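Local coordinates for nisin biosynthesis protein nisC (Lactococcus lactis subsp. lactis, PDB 2G0D) that catalyses formation of the thioether rings of the lantibiotic nisin, adding cysteine thiols of the dehydrated precursor peptide to its dehydroamino acids at a zinc centre, at residues A[275-280]-A[284-289]; A[134-139]-A[398-403]; A[303-308]-A[339-344]; A[241-244]-A[248-251]; A[198-201]-A[207-210]. One frame throughout, in Å; residues are numbered along the deposited sequence.

Contact 1 (A[275-280]-A[284-289]); sequences DAWCYG and ISLLYL. With ZN (zinc ion), chain B.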
# COMPACT_ATOMS: atom_id res chain seq x y z
N ASP A 275 -2.43 3.45 15.49
CA ASP A 275 -2.97 4.18 14.34
C ASP A 275 -1.90 4.25 13.28
O ASP A 275 -0.89 4.94 13.44
CB ASP A 275 -3.44 5.59 14.72
CG ASP A 275 -4.69 5.58 15.60
OD1 ASP A 275 -5.67 4.89 15.24
OD2 ASP A 275 -4.68 6.27 16.65
N ALA A 276 -2.11 3.47 12.22
CA ALA A 276 -1.13 3.32 11.14
C ALA A 276 -1.82 3.08 9.81
O ALA A 276 -3.01 2.76 9.74
CB ALA A 276 -0.14 2.15 11.44
N TRP A 277 -1.05 3.27 8.74
CA TRP A 277 -1.49 2.86 7.42
C TRP A 277 -1.63 1.33 7.36
O TRP A 277 -2.67 0.82 6.97
CB TRP A 277 -0.51 3.40 6.35
CG TRP A 277 -0.71 2.82 4.98
CD1 TRP A 277 -1.57 3.27 4.02
CD2 TRP A 277 -0.01 1.70 4.41
NE1 TRP A 277 -1.47 2.49 2.87
CE2 TRP A 277 -0.52 1.51 3.09
CE3 TRP A 277 0.98 0.83 4.88
CZ2 TRP A 277 -0.06 0.50 2.23
CZ3 TRP A 277 1.45 -0.19 4.03
CH2 TRP A 277 0.92 -0.34 2.72
N CYS A 278 -0.60 0.60 7.76
CA CYS A 278 -0.62 -0.86 7.63
C CYS A 278 -1.70 -1.59 8.47
O CYS A 278 -2.31 -2.54 7.99
CB CYS A 278 0.76 -1.43 7.95
SG CYS A 278 1.42 -0.98 9.57
N TYR A 279 -1.90 -1.13 9.71
CA TYR A 279 -2.90 -1.66 10.62
C TYR A 279 -3.57 -0.50 11.35
O TYR A 279 -2.91 0.47 11.74
CB TYR A 279 -2.23 -2.54 11.70
CG TYR A 279 -1.78 -3.93 11.28
CD1 TYR A 279 -2.69 -4.99 11.20
CD2 TYR A 279 -0.41 -4.21 11.08
CE1 TYR A 279 -2.26 -6.29 10.87
CE2 TYR A 279 0.02 -5.48 10.75
CZ TYR A 279 -0.91 -6.51 10.63
OH TYR A 279 -0.47 -7.77 10.29
N GLY A 280 -4.87 -0.60 11.55
CA GLY A 280 -5.58 0.37 12.39
C GLY A 280 -6.40 1.38 11.60
O GLY A 280 -6.47 1.33 10.36
N ILE A 284 -7.79 1.56 7.64
CA ILE A 284 -9.19 1.13 7.61
C ILE A 284 -10.10 2.24 7.05
O ILE A 284 -11.06 1.93 6.35
CB ILE A 284 -9.65 0.61 9.01
CG1 ILE A 284 -8.97 -0.73 9.34
CG2 ILE A 284 -11.18 0.53 9.12
CD1 ILE A 284 -8.88 -1.03 10.82
N SER A 285 -9.79 3.51 7.32
CA SER A 285 -10.62 4.62 6.80
C SER A 285 -10.66 4.63 5.28
O SER A 285 -11.62 5.10 4.69
CB SER A 285 -10.16 5.98 7.32
OG SER A 285 -8.93 6.42 6.73
N LEU A 286 -9.60 4.14 4.64
CA LEU A 286 -9.55 4.03 3.16
C LEU A 286 -10.62 3.05 2.63
O LEU A 286 -11.30 3.33 1.65
CB LEU A 286 -8.14 3.63 2.68
CG LEU A 286 -7.02 4.68 2.90
CD1 LEU A 286 -5.61 4.14 2.56
CD2 LEU A 286 -7.33 5.89 2.09
N LEU A 287 -10.79 1.92 3.30
CA LEU A 287 -11.88 0.99 2.96
C LEU A 287 -13.24 1.71 2.93
O LEU A 287 -14.00 1.54 1.99
CB LEU A 287 -11.93 -0.19 3.95
CG LEU A 287 -13.14 -1.13 3.78
CD1 LEU A 287 -13.09 -1.91 2.44
CD2 LEU A 287 -13.24 -2.10 4.95
N TYR A 288 -13.53 2.52 3.94
CA TYR A 288 -14.84 3.12 4.06
C TYR A 288 -14.99 4.22 3.00
O TYR A 288 -16.07 4.42 2.41
CB TYR A 288 -15.04 3.67 5.47
CG TYR A 288 -15.45 2.64 6.52
CD1 TYR A 288 -16.81 2.49 6.88
CD2 TYR A 288 -14.51 1.82 7.16
CE1 TYR A 288 -17.22 1.55 7.83
CE2 TYR A 288 -14.91 0.88 8.14
CZ TYR A 288 -16.27 0.76 8.47
OH TYR A 288 -16.71 -0.14 9.42
N LEU A 289 -13.89 4.92 2.75
CA LEU A 289 -13.86 6.00 1.80
C LEU A 289 -14.15 5.41 0.42
O LEU A 289 -15.11 5.80 -0.24
CB LEU A 289 -12.47 6.68 1.84
CG LEU A 289 -12.25 7.76 0.80
CD1 LEU A 289 -13.33 8.85 1.00
CD2 LEU A 289 -10.85 8.35 0.85
ZN ZN B . 3.71 -1.00 9.13
O HOH W 1 4.27 -3.11 9.12

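Contact 2 (A[134-139]-A[398-403]); sequences YDVIEG and ALLLFD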
# COMPACT_ATOMS: atom_id res chain seq x y z
N TYR A 134 -2.57 -12.94 -0.69
CA TYR A 134 -3.64 -12.06 -1.17
C TYR A 134 -3.37 -10.58 -0.88
O TYR A 134 -4.06 -9.72 -1.43
CB TYR A 134 -4.97 -12.45 -0.50
CG TYR A 134 -4.94 -12.29 1.00
CD1 TYR A 134 -4.67 -13.39 1.83
CD2 TYR A 134 -5.12 -11.04 1.58
CE1 TYR A 134 -4.60 -13.23 3.22
CE2 TYR A 134 -5.04 -10.88 2.96
CZ TYR A 134 -4.79 -11.97 3.77
OH TYR A 134 -4.73 -11.80 5.14
N ASP A 135 -2.36 -10.30 -0.03
CA ASP A 135 -2.21 -8.97 0.59
C ASP A 135 -1.60 -7.89 -0.29
O ASP A 135 -1.31 -8.09 -1.45
CB ASP A 135 -1.57 -9.06 2.01
CG ASP A 135 -0.03 -9.20 2.00
OD1 ASP A 135 0.55 -9.44 3.10
OD2 ASP A 135 0.60 -9.07 0.94
N VAL A 136 -1.44 -6.71 0.29
CA VAL A 136 -0.95 -5.55 -0.45
C VAL A 136 0.57 -5.67 -0.64
O VAL A 136 1.09 -5.43 -1.73
CB VAL A 136 -1.34 -4.23 0.30
CG1 VAL A 136 -0.61 -3.05 -0.29
CG2 VAL A 136 -2.86 -4.04 0.25
N ILE A 137 1.27 -6.06 0.41
CA ILE A 137 2.74 -6.00 0.40
C ILE A 137 3.39 -7.03 -0.56
O ILE A 137 4.18 -6.65 -1.43
CB ILE A 137 3.28 -6.07 1.85
CG1 ILE A 137 2.58 -5.02 2.74
CG2 ILE A 137 4.83 -5.96 1.89
CD1 ILE A 137 2.83 -3.54 2.33
N GLU A 138 3.02 -8.30 -0.41
CA GLU A 138 3.57 -9.37 -1.25
C GLU A 138 2.55 -10.06 -2.15
O GLU A 138 2.93 -10.76 -3.08
CB GLU A 138 4.31 -10.43 -0.40
CG GLU A 138 5.46 -9.86 0.45
CD GLU A 138 6.55 -9.17 -0.36
OE1 GLU A 138 6.79 -9.58 -1.51
OE2 GLU A 138 7.19 -8.23 0.16
N GLY A 139 1.25 -9.86 -1.89
CA GLY A 139 0.23 -10.67 -2.59
C GLY A 139 -0.51 -9.98 -3.73
O GLY A 139 -0.08 -8.94 -4.22
N ALA A 398 1.17 2.51 -4.54
CA ALA A 398 1.76 1.51 -3.65
C ALA A 398 1.13 1.54 -2.25
O ALA A 398 1.24 0.57 -1.49
CB ALA A 398 3.26 1.73 -3.55
N LEU A 399 0.50 2.66 -1.91
CA LEU A 399 -0.17 2.87 -0.62
C LEU A 399 -1.68 2.78 -0.73
O LEU A 399 -2.38 3.05 0.24
CB LEU A 399 0.22 4.24 -0.05
CG LEU A 399 1.68 4.45 0.37
CD1 LEU A 399 1.91 5.88 0.92
CD2 LEU A 399 2.09 3.44 1.42
N LEU A 400 -2.17 2.41 -1.91
CA LEU A 400 -3.62 2.40 -2.24
C LEU A 400 -4.23 3.76 -2.03
O LEU A 400 -5.37 3.90 -1.53
CB LEU A 400 -4.41 1.34 -1.43
CG LEU A 400 -3.92 -0.11 -1.35
CD1 LEU A 400 -4.95 -0.98 -0.58
CD2 LEU A 400 -3.56 -0.73 -2.72
N LEU A 401 -3.50 4.79 -2.43
CA LEU A 401 -4.02 6.15 -2.42
C LEU A 401 -4.28 6.47 -3.87
O LEU A 401 -3.34 6.64 -4.65
CB LEU A 401 -3.00 7.11 -1.79
CG LEU A 401 -2.61 6.72 -0.37
CD1 LEU A 401 -1.51 7.68 0.22
CD2 LEU A 401 -3.84 6.60 0.59
N PHE A 402 -5.56 6.49 -4.22
CA PHE A 402 -6.00 6.48 -5.61
C PHE A 402 -6.53 7.87 -6.01
O PHE A 402 -7.72 8.16 -5.83
CB PHE A 402 -7.10 5.41 -5.77
CG PHE A 402 -6.66 4.00 -5.42
CD1 PHE A 402 -5.50 3.44 -6.00
CD2 PHE A 402 -7.44 3.20 -4.57
CE1 PHE A 402 -5.09 2.11 -5.71
CE2 PHE A 402 -7.06 1.89 -4.26
CZ PHE A 402 -5.89 1.32 -4.86
N ASP A 403 -5.62 8.70 -6.54
CA ASP A 403 -5.90 10.08 -6.95
C ASP A 403 -6.90 10.13 -8.08
O ASP A 403 -7.59 11.15 -8.24
CB ASP A 403 -4.64 10.82 -7.42
CG ASP A 403 -3.70 11.20 -6.28
OD1 ASP A 403 -3.99 10.90 -5.08
OD2 ASP A 403 -2.63 11.77 -6.60

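Contact 3 (A[303-308]-A[339-344]); sequences KAEKIL and RLLNTK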
# COMPACT_ATOMS: atom_id res chain seq x y z
N LYS A 303 -18.45 8.23 7.50
CA LYS A 303 -17.77 7.47 8.56
C LYS A 303 -16.26 7.47 8.32
O LYS A 303 -15.50 7.67 9.25
CB LYS A 303 -18.24 6.03 8.62
CG LYS A 303 -17.75 5.34 9.89
CD LYS A 303 -18.56 4.11 10.25
CE LYS A 303 -18.00 3.46 11.50
NZ LYS A 303 -18.91 2.50 12.11
N ALA A 304 -15.85 7.27 7.06
CA ALA A 304 -14.42 7.29 6.73
C ALA A 304 -13.74 8.51 7.35
O ALA A 304 -12.68 8.39 7.95
CB ALA A 304 -14.20 7.24 5.20
N GLU A 305 -14.35 9.68 7.22
CA GLU A 305 -13.76 10.90 7.75
C GLU A 305 -13.67 10.91 9.26
O GLU A 305 -12.67 11.35 9.83
CB GLU A 305 -14.56 12.11 7.32
CG GLU A 305 -14.38 12.43 5.88
CD GLU A 305 -14.71 13.87 5.62
OE1 GLU A 305 -13.85 14.75 5.94
OE2 GLU A 305 -15.82 14.11 5.11
N LYS A 306 -14.72 10.42 9.90
CA LYS A 306 -14.79 10.36 11.36
C LYS A 306 -13.70 9.42 11.88
O LYS A 306 -13.02 9.76 12.84
CB LYS A 306 -16.19 9.92 11.82
CG LYS A 306 -17.31 10.95 11.58
CD LYS A 306 -18.58 10.57 12.34
CE LYS A 306 -19.80 11.38 11.95
NZ LYS A 306 -19.54 12.80 11.58
N ILE A 307 -13.54 8.27 11.24
CA ILE A 307 -12.52 7.28 11.58
C ILE A 307 -11.10 7.88 11.49
O ILE A 307 -10.28 7.69 12.38
CB ILE A 307 -12.55 6.04 10.66
CG1 ILE A 307 -13.86 5.25 10.82
CG2 ILE A 307 -11.35 5.09 10.95
CD1 ILE A 307 -14.01 4.14 9.74
N LEU A 308 -10.82 8.60 10.40
CA LEU A 308 -9.48 9.13 10.20
C LEU A 308 -9.24 10.26 11.21
O LEU A 308 -8.16 10.40 11.76
CB LEU A 308 -9.27 9.63 8.77
CG LEU A 308 -7.88 10.25 8.46
CD1 LEU A 308 -6.75 9.27 8.82
CD2 LEU A 308 -7.79 10.72 7.01
N ARG A 339 -7.91 15.75 -1.21
CA ARG A 339 -7.93 15.67 -2.66
C ARG A 339 -9.27 15.12 -3.22
O ARG A 339 -9.77 15.65 -4.20
CB ARG A 339 -6.77 14.78 -3.15
CG ARG A 339 -6.48 14.86 -4.67
CD ARG A 339 -4.96 14.73 -4.96
NE ARG A 339 -4.52 13.58 -4.24
CZ ARG A 339 -3.78 13.59 -3.14
NH1 ARG A 339 -3.27 14.70 -2.61
NH2 ARG A 339 -3.55 12.43 -2.57
N LEU A 340 -9.82 14.06 -2.62
CA LEU A 340 -11.04 13.45 -3.19
C LEU A 340 -12.34 14.13 -2.73
O LEU A 340 -13.29 14.24 -3.50
CB LEU A 340 -11.10 11.94 -2.92
CG LEU A 340 -9.98 11.05 -3.52
CD1 LEU A 340 -10.20 9.59 -3.17
CD2 LEU A 340 -9.82 11.23 -5.02
N LEU A 341 -12.35 14.63 -1.49
CA LEU A 341 -13.56 15.14 -0.83
C LEU A 341 -13.57 16.67 -0.68
O LEU A 341 -14.62 17.27 -0.40
CB LEU A 341 -13.72 14.47 0.54
CG LEU A 341 -13.78 12.93 0.55
CD1 LEU A 341 -14.16 12.39 1.94
CD2 LEU A 341 -14.79 12.42 -0.45
N ASN A 342 -12.42 17.30 -0.87
CA ASN A 342 -12.29 18.72 -0.61
C ASN A 342 -12.66 19.05 0.83
O ASN A 342 -13.19 20.11 1.12
CB ASN A 342 -13.12 19.55 -1.59
CG ASN A 342 -12.72 19.29 -3.03
OD1 ASN A 342 -13.56 18.90 -3.87
ND2 ASN A 342 -11.44 19.49 -3.33
N THR A 343 -12.38 18.10 1.72
CA THR A 343 -12.61 18.32 3.14
C THR A 343 -11.50 19.17 3.74
O THR A 343 -10.35 19.06 3.32
CB THR A 343 -12.74 16.99 3.91
OG1 THR A 343 -12.91 17.27 5.29
CG2 THR A 343 -11.48 16.10 3.73
N LYS A 344 -11.84 19.99 4.72
CA LYS A 344 -10.88 20.85 5.42
C LYS A 344 -10.54 20.29 6.80
O LYS A 344 -9.71 20.85 7.52
CB LYS A 344 -11.44 22.28 5.56
CG LYS A 344 -11.42 23.08 4.25
CD LYS A 344 -12.01 24.49 4.42
CE LYS A 344 -10.98 25.50 4.98
NZ LYS A 344 -11.49 26.92 5.06

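Contact 4 (A[241-244]-A[248-251]); sequences KFEL and KQFL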
# COMPACT_ATOMS: atom_id res chain seq x y z
N LYS A 241 -19.41 -4.71 11.96
CA LYS A 241 -19.82 -5.62 13.04
C LYS A 241 -18.79 -5.64 14.18
O LYS A 241 -19.17 -5.60 15.35
CB LYS A 241 -20.07 -7.05 12.54
CG LYS A 241 -21.13 -7.83 13.36
CD LYS A 241 -22.56 -7.46 12.89
CE LYS A 241 -23.64 -8.35 13.51
NZ LYS A 241 -23.92 -8.01 14.95
N PHE A 242 -17.51 -5.71 13.82
CA PHE A 242 -16.47 -5.92 14.83
C PHE A 242 -15.80 -4.63 15.33
O PHE A 242 -14.86 -4.70 16.14
CB PHE A 242 -15.48 -6.99 14.37
CG PHE A 242 -16.08 -8.39 14.28
CD1 PHE A 242 -16.45 -8.93 13.06
CD2 PHE A 242 -16.27 -9.15 15.44
CE1 PHE A 242 -17.01 -10.23 12.99
CE2 PHE A 242 -16.84 -10.43 15.38
CZ PHE A 242 -17.20 -10.97 14.15
N GLU A 243 -16.27 -3.47 14.87
CA GLU A 243 -15.79 -2.17 15.38
C GLU A 243 -15.93 -2.12 16.90
O GLU A 243 -16.96 -2.54 17.46
CB GLU A 243 -16.56 -1.00 14.78
CG GLU A 243 -16.06 0.34 15.27
CD GLU A 243 -16.85 1.54 14.75
OE1 GLU A 243 -17.80 1.38 13.95
OE2 GLU A 243 -16.50 2.67 15.15
N LEU A 244 -14.88 -1.63 17.58
CA LEU A 244 -14.94 -1.48 19.04
C LEU A 244 -15.88 -0.33 19.43
O LEU A 244 -16.26 0.51 18.61
CB LEU A 244 -13.54 -1.32 19.65
CG LEU A 244 -12.57 -2.47 19.38
CD1 LEU A 244 -11.16 -2.16 19.93
CD2 LEU A 244 -13.12 -3.79 19.93
N LYS A 248 -13.77 3.35 22.81
CA LYS A 248 -12.98 2.78 21.73
C LYS A 248 -13.68 2.82 20.37
O LYS A 248 -13.33 2.06 19.43
CB LYS A 248 -12.57 1.36 22.08
CG LYS A 248 -11.70 1.25 23.32
CD LYS A 248 -10.72 0.13 23.10
CE LYS A 248 -10.67 -0.78 24.28
NZ LYS A 248 -11.92 -1.57 24.48
N GLN A 249 -14.67 3.70 20.24
CA GLN A 249 -15.28 3.96 18.94
C GLN A 249 -14.18 4.29 17.92
O GLN A 249 -13.18 4.94 18.25
CB GLN A 249 -16.29 5.10 19.04
CG GLN A 249 -17.04 5.38 17.75
CD GLN A 249 -18.20 6.34 17.94
OE1 GLN A 249 -18.22 7.16 18.86
NE2 GLN A 249 -19.18 6.25 17.04
N PHE A 250 -14.36 3.79 16.70
CA PHE A 250 -13.44 3.98 15.56
C PHE A 250 -12.13 3.20 15.68
O PHE A 250 -11.14 3.53 15.03
CB PHE A 250 -13.17 5.47 15.28
CG PHE A 250 -14.41 6.32 15.19
CD1 PHE A 250 -15.38 6.06 14.24
CD2 PHE A 250 -14.60 7.38 16.06
CE1 PHE A 250 -16.54 6.85 14.17
CE2 PHE A 250 -15.76 8.17 15.99
CZ PHE A 250 -16.71 7.90 15.04
N LEU A 251 -12.15 2.16 16.51
CA LEU A 251 -10.98 1.28 16.70
C LEU A 251 -11.31 -0.17 16.35
O LEU A 251 -12.44 -0.61 16.49
CB LEU A 251 -10.40 1.39 18.11
CG LEU A 251 -9.57 2.66 18.40
CD1 LEU A 251 -9.37 2.86 19.88
CD2 LEU A 251 -8.20 2.67 17.63
O HOH W 2 -18.79 4.00 15.51

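Contact 5 (A[198-201]-A[207-210]); sequences GCLN and GLAG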
# COMPACT_ATOMS: atom_id res chain seq x y z
N GLY A 198 -5.12 -18.91 15.51
CA GLY A 198 -5.23 -18.18 14.25
C GLY A 198 -6.01 -16.88 14.36
O GLY A 198 -6.40 -16.47 15.47
N CYS A 199 -6.22 -16.22 13.22
CA CYS A 199 -7.08 -15.04 13.13
C CYS A 199 -7.41 -14.67 11.69
O CYS A 199 -6.75 -15.10 10.74
CB CYS A 199 -6.45 -13.83 13.85
SG CYS A 199 -5.09 -13.05 12.96
N LEU A 200 -8.47 -13.87 11.55
CA LEU A 200 -8.72 -13.06 10.37
C LEU A 200 -7.96 -11.73 10.53
O LEU A 200 -8.27 -10.94 11.43
CB LEU A 200 -10.21 -12.77 10.24
CG LEU A 200 -10.72 -11.97 9.04
CD1 LEU A 200 -10.42 -12.71 7.71
CD2 LEU A 200 -12.23 -11.69 9.19
N ASN A 201 -6.97 -11.51 9.66
CA ASN A 201 -6.18 -10.27 9.67
C ASN A 201 -7.02 -9.08 9.19
O ASN A 201 -7.73 -9.17 8.18
CB ASN A 201 -4.89 -10.43 8.84
CG ASN A 201 -3.95 -9.25 8.98
OD1 ASN A 201 -4.30 -8.12 8.64
ND2 ASN A 201 -2.74 -9.51 9.47
N GLY A 207 -4.38 -7.61 5.42
CA GLY A 207 -5.66 -8.16 5.80
C GLY A 207 -6.81 -7.70 4.94
O GLY A 207 -6.63 -7.35 3.75
N LEU A 208 -8.00 -7.68 5.56
CA LEU A 208 -9.29 -7.62 4.87
C LEU A 208 -9.59 -6.26 4.23
O LEU A 208 -10.18 -6.20 3.14
CB LEU A 208 -10.42 -8.02 5.86
CG LEU A 208 -11.78 -8.53 5.34
CD1 LEU A 208 -11.71 -9.94 4.70
CD2 LEU A 208 -12.83 -8.48 6.43
N ALA A 209 -9.20 -5.19 4.89
CA ALA A 209 -9.39 -3.83 4.39
C ALA A 209 -8.73 -3.65 3.04
O ALA A 209 -9.27 -2.96 2.17
CB ALA A 209 -8.85 -2.80 5.38
N GLY A 210 -7.54 -4.24 2.89
CA GLY A 210 -6.74 -4.11 1.68
C GLY A 210 -7.39 -4.79 0.50
O GLY A 210 -7.41 -4.23 -0.60

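Contact 1 (A[275-280]-A[284-289])
Ile284 meets Gly280 because its CG1 branch stands beside the backbone N (chi1 -71°) and CD1 then reaches back over the glycine carbonyl, 3.4 Å from Gly280 O. The same carbonyl serves the backbone: Ile284 N donates to Gly280 O at 3.0 Å, almost straight at 171° and in the carbonyl plane. Gly280 is the N-cap of helix 281-294, so this bond closes the first turn while the isoleucine side chain covers the oxygen that accepts it. On another side of the helix, Leu286 CD1 approaches Trp277 CD1 obliquely at 4.4 Å, a looser apolar touch that brings the indole against the helix.

Between these two touching residues of the loop, Cys278, which does not touch the helix segment, carries the metal bond. Cys278 SG sits between the backbone N and the carbonyl carbon (chi1 56°), 2.3 Å from the zinc ion. Cys324 and His325 complete the protein ligands, and a water lies 2.2 Å from the metal. The loop thus joins a buried helix start to a metal-binding cysteine sulfur. Three protein ligands and one water make a four-coordinate site, consistent with a nisin cysteine displacing the water to become activated for cyclisation.

Contact 2 (A[134-139]-A[398-403])
Val136 and Leu400 reach toward each other tip to tip, and Val136 CG2 meets Leu400 CD1 at 3.8 Å. This is the tight part of the contact. In Leu400, CG lies beside the backbone N (chi1 -49°), on a residue whose backbone is in the left-handed region, and from this backbone the side chain points at the valine. The other valine branch is held less closely: Val136 CG1 stands 4.2 Å from Ala398 O, a carbonyl that also accepts from Tyr82 OH. Beyond this small apolar patch the two loops diverge, and at its far ends Glu138 and Asp403 are partly open to solvent.

The loop that carries Val136 is shaped by bonds of its own. Asp135 OD2 accepts from Glu138 N at 2.9 Å through its syn lone pair, forming an Asx motif, and from Gly139 N at 3.0 Å, which comes nearly along the C-O bond. His206 ND1 is hydrogen-bonded to the other oxygen, OD1. With both oxygens engaged, the carboxylate cannot rotate easily. The chemistry is therefore divided: apolar packing, chiefly one methyl pair, joins the two segments across the core of the toroid, while directional bonds to one aspartate fix the form of the loop just before helix 140-147.

Contact 3 (A[303-308]-A[339-344])
Glu305 and Thr343 face each other with their CA atoms 8.8 Å apart, the first in mid-helix and the second just beyond the end of helix 327-341, where Asn342 leaves helical geometry with a positive phi of 57°. The setting is the alpha toroid of the cyclase, and the contact ties helix 298-314 to the last residue of helix 327-341 and the loop after it, its centre about 19 Å from that of the chain.

The glutamate carries the contact. Its CG stands beside the backbone N (chi1 -73°), and the chain then runs extended, which carries the carboxylate across the gap. Thr343 slides past it in the opposite sense. The threonine hydroxyl lies anti to its own backbone N, and from there OG1 donates to Glu305 OE1 at 2.8 Å, meeting it on the syn side and 17° out of the carboxylate plane. Thr343 OG1 is also hydrogen-bonded to Lys345 N, so the hydroxyl links the glutamate to the backbone two residues on; the Lys345 ammonium adds a long, weak ion pair to OE1.

Leu341 covers the aliphatic part of the same side chain, arriving from the opposite direction with CD1 3.9 Å from Glu305 CG. The glutamate is thus used twice, stem in apolar packing and head in a polar bond. The threonine methyl is also close, with Thr343 CG2 3.5 Å from Glu305 OE1.

Contact 4 (A[241-244]-A[248-251])
Glu243 and Leu244 divide the polar work of meeting the turn at residues 248-251. Leu244 N donates to Leu251 O at 2.9 Å, a nearly straight bond (167°) that satisfies one backbone pair. Phe250 N is taken instead by a side chain: with Glu243 extended and its CG anti to the backbone N, the carboxylate arrives where OE2 can accept from Phe250 N at 2.9 Å through its anti lone pair. OE2 has a second donor in a water at 2.7 Å, which itself accepts from Gln249 NE2, also at 2.7 Å. The other oxygen, OE1, is paired with the ammonium of Lys303 on helix 298-314. Both oxygens of this carboxylate are therefore engaged, and the water bridges OE2 to the exposed side chain of Gln249.

Within the turn, Leu251 N makes a weak bond to Lys248 O. That carbonyl also lies 3.4 Å from Leu244 O; these are two acceptors with no bond between them. Apolar atoms fill in beside the bonds: Leu244 and Lys248 cross obliquely, CB to CB at 3.7 Å, and the CG of Gln249 lies over one face of the Phe250 ring.

Phe250 takes the positive phi of the third position in a type II beta turn, and the whole forms a compact surface loop that reverses the chain between helix 226-242 and strand 255-256.

Contact 5 (A[198-201]-A[207-210])
Asn201 O accepts from Leu208 N at 3.0 Å, the one hydrogen bond between the two segments. It is a bent one: the N-H...O angle is 139°, and the donor lies above the carbonyl plane, tilted 35° out of it, so the oxygen is met off its lone-pair direction. A second, softer contact reaches the same oxygen, a CA-H...O approach from Gly207 CA at 3.3 Å. Together they bring the short strand 200-201 against the start of helix 208-221, for which Gly207 is the N-cap.

The asparagine also turns its side chain to this glycine. CG lies anti to the backbone N (chi1 -172°), which places OD1 only 3.1 Å from Gly207 CA. Such closeness is possible because the glycine carries no side chain on the face turned to OD1. OD1 is hydrogen-bonded to Gly203 N, in the loop that links the two segments, so OD1 shapes that loop, while ND2 is hydrogen-bonded to Tyr279 OH.

Beside these polar contacts an apolar pair closes the contact. Leu200 CD2 and Leu208 CD2 touch at 4.3 Å, and Leu208 continues into the core against Ile235, Ile238 and Tyr239 of helix 226-242. Strand 200-201 itself is paired antiparallel with strand 255-256.

Leu208 N belongs to the first turn of its helix, where amide hydrogens have no preceding helical turn to supply an acceptor. Asn201 O supplies one from outside, and placing a carbonyl dipole at the positive end of the helix is probably favourable as well.

Overall arrangement
Contact 1 lies at the middle of the set and holds the zinc ligand Cys278. Trp277 NE1 lies 2.8 Å from Leu399 O, a probable hydrogen bond that joins it to contact 2, and Leu286 CD1 packs on Leu401 CD2 at 3.6 Å. A probable hydrogen bond from Asn201 ND2 to Tyr279 OH (3.0 Å) joins contact 5 to the zinc loop. The side chains of Val136 and Asn201 are each about 11 Å from the metal. Contacts 3 and 4 are peripheral: Ile307 CG1 packs on Phe250 CD1 at 3.8 Å between them, and Arg339 NE forms a salt bridge with Asp403 OD1 at 2.9 Å, tying contact 3 to contact 2.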